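Local structure of enoyl-CoA hydratase/isomerase family protein (Ruegeria pomeroyi, 3L3S) at residues L42-V53 / L96-P106; D127-F137 / L184-L194. The protein probably acts as a hydro-lyase or isomerase on acyl-CoA substrates. All blocks are in the same frame, centred on the assembly; numbering follows the deposited sequence.

Contact 1 (L42-V53 / L96-P106); sequences LRRAMGDDHVHV and LMLDLAHCPKP
Lys-105 carries the polar part of the contact. Its side chain runs extended beyond CG and passes over His-52 O on its way to the turn 45-51. There NZ gives two hydrogen bonds, to Ala-45 O at 2.9 Å and to Val-51 O at 3.1 Å. Both acceptors are met in their carbonyl planes, with C=O...N angles of 148° and 158°. Asp-48 O also lies 2.8 Å from NZ. The buried ammonium thus sits among backbone carbonyls, and the carbonyls gathered round it probably favour its positive charge. A methionine at this position would probably take the ammonium donor from Val-51 O and leave Ala-45 O with just its weak bond from Asp-48 N, so that the turn could move more freely. The turn has its own brace, an Asx turn in which Asp-48 OD1 accepts from His-50 N.

The apolar part begins between the two helices and continues along the loops that follow them. Leu-42 has CG anti to its own nitrogen (chi1 -178°), which lays its methyls against helix 84-101. CD2 reaches Leu-100 N at 3.8 Å and Asp-99 CB at 3.9 Å. CD1 faces Cys-103 SG. That sulfur also meets the selenomethionine Met-46, whose CG is 3.5 Å from SG. Farther along, Val-53 CG1 lies against the ring of Pro-106, 3.8 Å from CB. Asp-99 turns its carboxylate to His-39.

Each segment leads from a helix into a strand of the parallel sheet, 53-58 or 107-111. Such neighbouring beta-alpha-beta units, their helices packed together, belong to the crotonase fold.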
loop_
_atom_site.group_PDB
_atom_site.type_symbol
_atom_site.label_atom_id
_atom_site.label_comp_id
_atom_site.label_asym_id
_atom_site.label_seq_id
_atom_site.Cartn_x
_atom_site.Cartn_y
_atom_site.Cartn_z
ATOM N N LEU B 42 19.959 19.454 -9.226
ATOM C CA LEU B 42 18.510 19.325 -9.197
ATOM C C LEU B 42 17.812 20.693 -9.216
ATOM O O LEU B 42 16.791 20.850 -9.886
ATOM C CB LEU B 42 18.082 18.509 -7.972
ATOM C CG LEU B 42 16.595 18.220 -7.771
ATOM C CD1 LEU B 42 16.074 17.303 -8.872
ATOM C CD2 LEU B 42 16.398 17.612 -6.412
ATOM N N ARG B 43 18.369 21.668 -8.489
ATOM C CA ARG B 43 17.815 23.032 -8.437
ATOM C C ARG B 43 17.901 23.688 -9.807
ATOM O O ARG B 43 16.973 24.383 -10.227
ATOM C CB ARG B 43 18.549 23.900 -7.414
ATOM C CG ARG B 43 18.207 23.596 -5.967
ATOM C CD ARG B 43 18.881 24.588 -5.036
ATOM N NE ARG B 43 19.010 24.076 -3.672
ATOM C CZ ARG B 43 20.144 23.631 -3.135
ATOM N NH1 ARG B 43 21.269 23.619 -3.840
ATOM N NH2 ARG B 43 20.160 23.215 -1.875
ATOM N N ARG B 44 18.983 23.377 -10.524
ATOM C CA ARG B 44 19.226 23.894 -11.865
ATOM C C ARG B 44 18.372 23.173 -12.894
ATOM O O ARG B 44 17.902 23.791 -13.843
ATOM C CB ARG B 44 20.712 23.775 -12.235
ATOM C CG ARG B 44 21.632 24.715 -11.447
ATOM C CD ARG B 44 23.100 24.627 -11.880
ATOM N NE ARG B 44 23.739 23.358 -11.519
ATOM C CZ ARG B 44 24.284 22.509 -12.390
ATOM N NH1 ARG B 44 24.282 22.772 -13.697
ATOM N NH2 ARG B 44 24.816 21.379 -11.952
ATOM N N ALA B 45 18.132 21.881 -12.673
ATOM C CA ALA B 45 17.325 21.054 -13.576
ATOM C C ALA B 45 15.847 21.421 -13.531
ATOM O O ALA B 45 15.181 21.461 -14.568
ATOM C CB ALA B 45 17.501 19.590 -13.248
HETATM N N MSE B 46 15.354 21.714 -12.326
HETATM C CA MSE B 46 13.956 22.095 -12.116
HETATM C C MSE B 46 13.638 23.491 -12.644
HETATM O O MSE B 46 12.465 23.828 -12.845
HETATM C CB MSE B 46 13.584 21.977 -10.638
HETATM C CG MSE B 46 13.199 20.570 -10.242
HETATM SE SE MSE B 46 13.229 20.174 -8.326
HETATM C CE MSE B 46 12.095 21.608 -7.621
ATOM N N GLY B 47 14.692 24.269 -12.902
ATOM C CA GLY B 47 14.547 25.619 -13.420
ATOM C C GLY B 47 14.928 25.761 -14.885
ATOM O O GLY B 47 14.759 26.835 -15.464
ATOM N N ASP B 48 15.393 24.670 -15.491
ATOM C CA ASP B 48 15.822 24.639 -16.894
ATOM C C ASP B 48 14.747 23.992 -17.787
ATOM O O ASP B 48 14.432 22.812 -17.635
ATOM C CB ASP B 48 17.149 23.862 -16.988
ATOM C CG ASP B 48 17.929 24.125 -18.275
ATOM O OD1 ASP B 48 17.350 24.609 -19.275
ATOM O OD2 ASP B 48 19.146 23.814 -18.282
ATOM N N ASP B 49 14.245 24.763 -18.754
ATOM C CA ASP B 49 13.212 24.320 -19.702
ATOM C C ASP B 49 13.709 23.232 -20.653
ATOM O O ASP B 49 12.904 22.503 -21.240
ATOM C CB ASP B 49 12.706 25.503 -20.540
ATOM C CG ASP B 49 11.761 26.424 -19.778
ATOM O OD1 ASP B 49 12.027 26.742 -18.597
ATOM O OD2 ASP B 49 10.755 26.858 -20.384
ATOM N N HIS B 50 15.035 23.140 -20.799
ATOM C CA HIS B 50 15.683 22.156 -21.669
ATOM C C HIS B 50 15.708 20.773 -21.040
ATOM O O HIS B 50 15.672 19.765 -21.750
ATOM C CB HIS B 50 17.104 22.597 -22.029
ATOM C CG HIS B 50 17.175 23.486 -23.230
ATOM N ND1 HIS B 50 17.196 24.862 -23.139
ATOM C CD2 HIS B 50 17.218 23.195 -24.552
ATOM C CE1 HIS B 50 17.245 25.379 -24.354
ATOM N NE2 HIS B 50 17.260 24.389 -25.230
ATOM N N VAL B 51 15.763 20.745 -19.708
ATOM C CA VAL B 51 15.754 19.501 -18.936
ATOM C C VAL B 51 14.301 19.064 -18.737
ATOM O O VAL B 51 13.532 19.737 -18.053
ATOM C CB VAL B 51 16.433 19.689 -17.556
ATOM C CG1 VAL B 51 16.318 18.409 -16.704
ATOM C CG2 VAL B 51 17.893 20.080 -17.745
ATOM N N HIS B 52 13.936 17.945 -19.351
ATOM C CA HIS B 52 12.579 17.422 -19.255
ATOM C C HIS B 52 12.478 16.255 -18.275
ATOM O O HIS B 52 11.492 16.136 -17.552
ATOM C CB HIS B 52 12.068 16.987 -20.634
ATOM C CG HIS B 52 11.894 18.107 -21.625
ATOM N ND1 HIS B 52 11.345 17.902 -22.872
ATOM C CD2 HIS B 52 12.218 19.422 -21.571
ATOM C CE1 HIS B 52 11.347 19.039 -23.547
ATOM N NE2 HIS B 52 11.870 19.977 -22.780
ATOM N N VAL B 53 13.476 15.370 -18.287
ATOM C CA VAL B 53 13.518 14.195 -17.405
ATOM C C VAL B 53 14.898 13.979 -16.778
ATOM O O VAL B 53 15.924 14.305 -17.385
ATOM C CB VAL B 53 13.072 12.882 -18.134
ATOM C CG1 VAL B 53 11.593 12.870 -18.366
ATOM C CG2 VAL B 53 13.730 12.759 -19.461
ATOM N N LEU B 96 17.382 17.235 0.211
ATOM C CA LEU B 96 17.620 16.751 -1.152
ATOM C C LEU B 96 16.559 15.719 -1.522
ATOM O O LEU B 96 15.865 15.862 -2.541
ATOM C CB LEU B 96 19.019 16.129 -1.270
ATOM C CG LEU B 96 19.349 15.158 -2.417
ATOM C CD1 LEU B 96 19.485 15.883 -3.743
ATOM C CD2 LEU B 96 20.616 14.397 -2.086
HETATM N N MSE B 97 16.387 14.742 -0.635
HETATM C CA MSE B 97 15.441 13.649 -0.829
HETATM C C MSE B 97 13.992 14.095 -0.927
HETATM O O MSE B 97 13.212 13.498 -1.668
HETATM C CB MSE B 97 15.606 12.607 0.272
HETATM C CG MSE B 97 16.999 12.029 0.375
HETATM SE SE MSE B 97 17.528 11.072 -1.198
HETATM C CE MSE B 97 19.378 10.667 -0.712
ATOM N N LEU B 98 13.672 15.195 -0.240
ATOM C CA LEU B 98 12.333 15.786 -0.243
ATOM C C LEU B 98 12.096 16.403 -1.618
ATOM O O LEU B 98 11.172 16.001 -2.332
ATOM C CB LEU B 98 12.221 16.877 0.832
ATOM C CG LEU B 98 11.129 16.813 1.909
ATOM C CD1 LEU B 98 11.225 18.052 2.807
ATOM C CD2 LEU B 98 9.737 16.697 1.289
ATOM N N ASP B 99 13.004 17.306 -2.001
ATOM C CA ASP B 99 12.998 18.014 -3.291
ATOM C C ASP B 99 12.969 17.075 -4.504
ATOM O O ASP B 99 12.373 17.405 -5.524
ATOM C CB ASP B 99 14.258 18.883 -3.409
ATOM C CG ASP B 99 14.076 20.289 -2.875
ATOM O OD1 ASP B 99 13.085 20.583 -2.160
ATOM O OD2 ASP B 99 14.957 21.115 -3.182
ATOM N N LEU B 100 13.650 15.932 -4.376
ATOM C CA LEU B 100 13.745 14.912 -5.418
ATOM C C LEU B 100 12.457 14.096 -5.580
ATOM O O LEU B 100 12.071 13.750 -6.703
ATOM C CB LEU B 100 14.953 13.996 -5.146
ATOM C CG LEU B 100 15.259 12.855 -6.122
ATOM C CD1 LEU B 100 15.591 13.418 -7.501
ATOM C CD2 LEU B 100 16.382 11.986 -5.594
ATOM N N ALA B 101 11.793 13.803 -4.465
ATOM C CA ALA B 101 10.544 13.048 -4.498
ATOM C C ALA B 101 9.387 13.945 -4.918
ATOM O O ALA B 101 8.481 13.485 -5.611
ATOM C CB ALA B 101 10.268 12.400 -3.162
ATOM N N HIS B 102 9.458 15.225 -4.543
ATOM C CA HIS B 102 8.430 16.225 -4.887
ATOM C C HIS B 102 8.759 16.987 -6.188
ATOM O O HIS B 102 8.103 17.984 -6.514
ATOM C CB HIS B 102 8.231 17.242 -3.747
ATOM C CG HIS B 102 7.445 16.726 -2.574
ATOM N ND1 HIS B 102 6.849 15.482 -2.547
ATOM C CD2 HIS B 102 7.169 17.296 -1.376
ATOM C CE1 HIS B 102 6.245 15.308 -1.384
ATOM N NE2 HIS B 102 6.426 16.394 -0.654
ATOM N N CYS B 103 9.761 16.509 -6.928
ATOM C CA CYS B 103 10.187 17.121 -8.192
ATOM C C CYS B 103 9.141 16.885 -9.287
ATOM O O CYS B 103 8.825 15.740 -9.593
ATOM C CB CYS B 103 11.542 16.544 -8.624
ATOM S SG CYS B 103 12.211 17.171 -10.187
ATOM N N PRO B 104 8.584 17.970 -9.878
ATOM C CA PRO B 104 7.567 17.908 -10.942
ATOM C C PRO B 104 7.997 17.120 -12.179
ATOM O O PRO B 104 7.159 16.521 -12.843
ATOM C CB PRO B 104 7.348 19.377 -11.288
ATOM C CG PRO B 104 7.623 20.063 -10.014
ATOM C CD PRO B 104 8.862 19.378 -9.541
ATOM N N LYS B 105 9.300 17.140 -12.474
ATOM C CA LYS B 105 9.887 16.430 -13.617
ATOM C C LYS B 105 10.225 14.988 -13.221
ATOM O O LYS B 105 10.688 14.758 -12.102
ATOM C CB LYS B 105 11.138 17.170 -14.110
ATOM C CG LYS B 105 10.794 18.517 -14.706
ATOM C CD LYS B 105 11.982 19.348 -15.079
ATOM C CE LYS B 105 11.532 20.798 -15.258
ATOM N NZ LYS B 105 12.607 21.648 -15.811
ATOM N N PRO B 106 9.957 14.000 -14.107
ATOM C CA PRO B 106 10.240 12.580 -13.822
ATOM C C PRO B 106 11.685 12.256 -13.483
ATOM O O PRO B 106 12.608 12.752 -14.123
ATOM C CB PRO B 106 9.830 11.876 -15.111
ATOM C CG PRO B 106 8.757 12.729 -15.642
ATOM C CD PRO B 106 9.300 14.123 -15.423
#

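Contact 2 (D127-F137 / L184-L194); sequences DLAYASPAARF and LINRILPEAAL
Asn-186, Tyr-130 and Ile-185 lose the most surface here. Asn-186 is held through its backbone: its N gives a nearly straight hydrogen bond to Ala-129 O, 2.7 Å long and 175° at the hydrogen. Its CB also touches the ring of Tyr-130, 3.8 Å from CE1.

With CG anti to its carbonyl carbon (chi1 -62°), the ring of Tyr-130 comes to rest beside Asn-186 and Arg-187. Arg-187 CB meets the ring edge, near its plane, 3.8 Å from CD1. Leu-194 CD1 packs on Tyr-130 CB. The hydroxyl leaves the contact and bonds Glu-166 of the third subunit, so this strand also joins the trimer interface.

Ile-185 packs against the alanines of strand 128-131 and against Phe-137. Its CG2 touches Ala-129 CB at 3.9 Å and Phe-137 CZ at 4.0 Å. Its CD1 reaches Ala-131 CB. Leu-184 CD2 lies against CG of Phe-137, the two side chains running antiparallel.

Leu-189 N gives a second, nearly straight bond, 3.0 Å to Ala-131 O, and Ala-131 N gives a weak one to Arg-187 O. Ala-131 and Ile-188 so pair in parallel, and the short, weakly bonded strand 187-188 is the outermost of the crotonase sheet within this chain.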
loop_
_atom_site.group_PDB
_atom_site.type_symbol
_atom_site.label_atom_id
_atom_site.label_comp_id
_atom_site.label_asym_id
_atom_site.label_seq_id
_atom_site.Cartn_x
_atom_site.Cartn_y
_atom_site.Cartn_z
ATOM N N ASP B 127 10.988 8.582 -8.940
ATOM C CA ASP B 127 9.648 8.158 -9.365
ATOM C C ASP B 127 9.686 6.720 -9.876
ATOM O O ASP B 127 8.836 5.892 -9.511
ATOM C CB ASP B 127 9.107 9.073 -10.465
ATOM C CG ASP B 127 8.878 10.498 -9.993
ATOM O OD1 ASP B 127 8.294 10.692 -8.910
ATOM O OD2 ASP B 127 9.279 11.428 -10.721
ATOM N N LEU B 128 10.687 6.433 -10.712
ATOM C CA LEU B 128 10.888 5.100 -11.278
ATOM C C LEU B 128 12.278 4.508 -10.949
ATOM O O LEU B 128 13.223 5.240 -10.632
ATOM C CB LEU B 128 10.646 5.120 -12.791
ATOM C CG LEU B 128 9.304 5.662 -13.311
ATOM C CD1 LEU B 128 9.287 5.686 -14.826
ATOM C CD2 LEU B 128 8.143 4.849 -12.758
ATOM N N ALA B 129 12.378 3.179 -10.977
ATOM C CA ALA B 129 13.629 2.477 -10.688
ATOM C C ALA B 129 13.693 1.178 -11.482
ATOM O O ALA B 129 12.759 0.370 -11.451
ATOM C CB ALA B 129 13.761 2.191 -9.193
ATOM N N TYR B 130 14.771 1.019 -12.243
ATOM C CA TYR B 130 14.984 -0.168 -13.074
ATOM C C TYR B 130 16.300 -0.836 -12.699
ATOM O O TYR B 130 17.356 -0.189 -12.636
ATOM C CB TYR B 130 14.953 0.202 -14.567
ATOM C CG TYR B 130 13.621 0.768 -15.002
ATOM C CD1 TYR B 130 12.578 -0.081 -15.432
ATOM C CD2 TYR B 130 13.350 2.151 -14.880
ATOM C CE1 TYR B 130 11.282 0.433 -15.715
ATOM C CE2 TYR B 130 12.068 2.674 -15.156
ATOM C CZ TYR B 130 11.035 1.810 -15.564
ATOM O OH TYR B 130 9.763 2.310 -15.741
ATOM N N ALA B 131 16.219 -2.131 -12.440
ATOM C CA ALA B 131 17.385 -2.892 -12.039
ATOM C C ALA B 131 17.748 -4.081 -12.913
ATOM O O ALA B 131 16.958 -4.532 -13.746
ATOM C CB ALA B 131 17.229 -3.334 -10.590
ATOM N N SER B 132 18.989 -4.534 -12.741
ATOM C CA SER B 132 19.542 -5.704 -13.428
ATOM C C SER B 132 19.324 -6.836 -12.416
ATOM O O SER B 132 19.024 -6.548 -11.257
ATOM C CB SER B 132 21.048 -5.501 -13.696
ATOM O OG SER B 132 21.859 -5.775 -12.556
ATOM N N PRO B 133 19.440 -8.123 -12.832
ATOM C CA PRO B 133 19.239 -9.209 -11.858
ATOM C C PRO B 133 20.210 -9.281 -10.682
ATOM O O PRO B 133 19.819 -9.702 -9.597
ATOM C CB PRO B 133 19.311 -10.456 -12.723
ATOM C CG PRO B 133 18.665 -10.006 -13.958
ATOM C CD PRO B 133 19.356 -8.678 -14.198
ATOM N N ALA B 134 21.436 -8.795 -10.881
ATOM C CA ALA B 134 22.477 -8.791 -9.845
ATOM C C ALA B 134 22.304 -7.726 -8.750
ATOM O O ALA B 134 23.045 -7.717 -7.761
ATOM C CB ALA B 134 23.838 -8.643 -10.490
ATOM N N ALA B 135 21.310 -6.854 -8.917
ATOM C CA ALA B 135 21.039 -5.781 -7.966
ATOM C C ALA B 135 20.520 -6.257 -6.608
ATOM O O ALA B 135 19.551 -7.023 -6.529
ATOM C CB ALA B 135 20.086 -4.755 -8.576
ATOM N N ARG B 136 21.240 -5.861 -5.556
ATOM C CA ARG B 136 20.892 -6.203 -4.180
ATOM C C ARG B 136 20.489 -4.936 -3.433
ATOM O O ARG B 136 20.859 -3.826 -3.820
ATOM C CB ARG B 136 22.016 -6.959 -3.479
ATOM C CG ARG B 136 22.273 -8.363 -4.050
ATOM C CD ARG B 136 23.503 -9.021 -3.423
ATOM N NE ARG B 136 24.643 -8.100 -3.323
ATOM C CZ ARG B 136 25.706 -8.092 -4.125
ATOM N NH1 ARG B 136 25.822 -8.964 -5.124
ATOM N NH2 ARG B 136 26.661 -7.194 -3.924
ATOM N N PHE B 137 19.616 -5.104 -2.442
ATOM C CA PHE B 137 19.055 -3.983 -1.688
ATOM C C PHE B 137 19.178 -4.207 -0.193
ATOM O O PHE B 137 18.854 -5.283 0.314
ATOM C CB PHE B 137 17.579 -3.781 -2.096
ATOM C CG PHE B 137 17.372 -3.699 -3.589
ATOM C CD1 PHE B 137 17.482 -2.470 -4.258
ATOM C CD2 PHE B 137 17.158 -4.866 -4.350
ATOM C CE1 PHE B 137 17.385 -2.399 -5.672
ATOM C CE2 PHE B 137 17.068 -4.809 -5.759
ATOM C CZ PHE B 137 17.178 -3.582 -6.421
ATOM N N LEU B 184 9.782 -2.128 -4.987
ATOM C CA LEU B 184 10.973 -1.315 -4.731
ATOM C C LEU B 184 11.541 -0.836 -6.066
ATOM O O LEU B 184 12.098 0.256 -6.149
ATOM C CB LEU B 184 11.984 -2.128 -3.920
ATOM C CG LEU B 184 13.225 -1.561 -3.228
ATOM C CD1 LEU B 184 12.897 -0.321 -2.372
ATOM C CD2 LEU B 184 13.828 -2.660 -2.365
ATOM N N ILE B 185 11.379 -1.666 -7.100
ATOM C CA ILE B 185 11.793 -1.341 -8.467
ATOM C C ILE B 185 10.595 -1.597 -9.389
ATOM O O ILE B 185 9.650 -2.284 -8.992
ATOM C CB ILE B 185 13.048 -2.144 -8.940
ATOM C CG1 ILE B 185 12.871 -3.643 -8.672
ATOM C CG2 ILE B 185 14.310 -1.563 -8.300
ATOM C CD1 ILE B 185 13.930 -4.552 -9.246
ATOM N N ASN B 186 10.647 -1.065 -10.612
ATOM C CA ASN B 186 9.560 -1.207 -11.587
ATOM C C ASN B 186 9.619 -2.413 -12.524
ATOM O O ASN B 186 8.574 -2.993 -12.851
ATOM C CB ASN B 186 9.427 0.064 -12.429
ATOM C CG ASN B 186 8.967 1.262 -11.618
ATOM O OD1 ASN B 186 7.770 1.555 -11.539
ATOM N ND2 ASN B 186 9.915 1.963 -11.012
ATOM N N ARG B 187 10.826 -2.776 -12.970
ATOM C CA ARG B 187 11.021 -3.891 -13.894
ATOM C C ARG B 187 12.457 -4.394 -13.818
ATOM O O ARG B 187 13.371 -3.619 -13.547
ATOM C CB ARG B 187 10.695 -3.431 -15.326
ATOM C CG ARG B 187 10.355 -4.523 -16.324
ATOM C CD ARG B 187 9.845 -3.923 -17.639
ATOM N NE ARG B 187 9.627 -4.964 -18.647
ATOM C CZ ARG B 187 9.416 -4.747 -19.945
ATOM N NH1 ARG B 187 9.377 -3.510 -20.434
ATOM N NH2 ARG B 187 9.291 -5.780 -20.769
ATOM N N ILE B 188 12.639 -5.701 -14.005
ATOM C CA ILE B 188 13.974 -6.316 -14.010
ATOM C C ILE B 188 14.326 -6.569 -15.466
ATOM O O ILE B 188 13.560 -7.193 -16.197
ATOM C CB ILE B 188 14.039 -7.688 -13.272
ATOM C CG1 ILE B 188 13.727 -7.540 -11.779
ATOM C CG2 ILE B 188 15.445 -8.287 -13.399
ATOM C CD1 ILE B 188 13.503 -8.879 -11.085
ATOM N N LEU B 189 15.485 -6.070 -15.882
ATOM C CA LEU B 189 15.953 -6.244 -17.255
ATOM C C LEU B 189 17.372 -6.819 -17.340
ATOM O O LEU B 189 18.171 -6.624 -16.413
ATOM C CB LEU B 189 15.904 -4.902 -17.996
ATOM C CG LEU B 189 14.484 -4.528 -18.414
ATOM C CD1 LEU B 189 14.047 -3.320 -17.618
ATOM C CD2 LEU B 189 14.384 -4.340 -19.906
ATOM N N PRO B 190 17.690 -7.590 -18.419
ATOM C CA PRO B 190 19.050 -8.142 -18.548
ATOM C C PRO B 190 20.031 -6.962 -18.655
ATOM O O PRO B 190 19.723 -5.968 -19.322
ATOM C CB PRO B 190 18.973 -8.968 -19.844
ATOM C CG PRO B 190 17.752 -8.438 -20.563
ATOM C CD PRO B 190 16.804 -8.179 -19.445
ATOM N N GLU B 191 21.158 -7.053 -17.944
ATOM C CA GLU B 191 22.158 -5.970 -17.880
ATOM C C GLU B 191 22.693 -5.332 -19.147
ATOM O O GLU B 191 23.248 -4.236 -19.087
ATOM C CB GLU B 191 23.308 -6.292 -16.915
ATOM C CG GLU B 191 23.737 -7.732 -16.856
ATOM C CD GLU B 191 22.954 -8.560 -15.839
ATOM O OE1 GLU B 191 23.290 -8.509 -14.636
ATOM O OE2 GLU B 191 22.018 -9.281 -16.250
ATOM N N ALA B 192 22.470 -5.988 -20.285
ATOM C CA ALA B 192 22.892 -5.477 -21.590
ATOM C C ALA B 192 21.790 -4.581 -22.167
ATOM O O ALA B 192 22.063 -3.672 -22.949
ATOM C CB ALA B 192 23.197 -6.632 -22.546
ATOM N N ALA B 193 20.559 -4.812 -21.717
ATOM C CA ALA B 193 19.389 -4.062 -22.175
ATOM C C ALA B 193 18.954 -2.929 -21.249
ATOM O O ALA B 193 18.177 -2.073 -21.662
ATOM C CB ALA B 193 18.223 -5.010 -22.411
ATOM N N LEU B 194 19.490 -2.913 -20.025
ATOM C CA LEU B 194 19.161 -1.910 -19.001
ATOM C C LEU B 194 19.387 -0.449 -19.402
ATOM O O LEU B 194 18.496 0.380 -19.223
ATOM C CB LEU B 194 19.884 -2.220 -17.677
ATOM C CG LEU B 194 19.417 -1.523 -16.387
ATOM C CD1 LEU B 194 17.952 -1.844 -16.081
ATOM C CD2 LEU B 194 20.284 -1.945 -15.222
#

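From the N terminus, contact 1 comes first. It closes the loop that leaves helix 32-45, runs through strand 53-58 and returns along helix 84-101. Contact 2 closes a later loop, from strand 128-131 through helices 150-155, 161-170 and 176-182 to strand 187-188. The two are in series, neither nesting nor crossing. Their centres are about 22 Å apart, on opposite sides of the chain's centre. Strand 107-111 links them: it starts where contact 1 ends and pairs with both 53-58 and 128-131. The segments also touch directly, with Pro-106 CA 3.4 Å from Asp-127 OD2. Contact 1 ties helices to the sheet's middle, and contact 2 adds the strand at its edge within this chain.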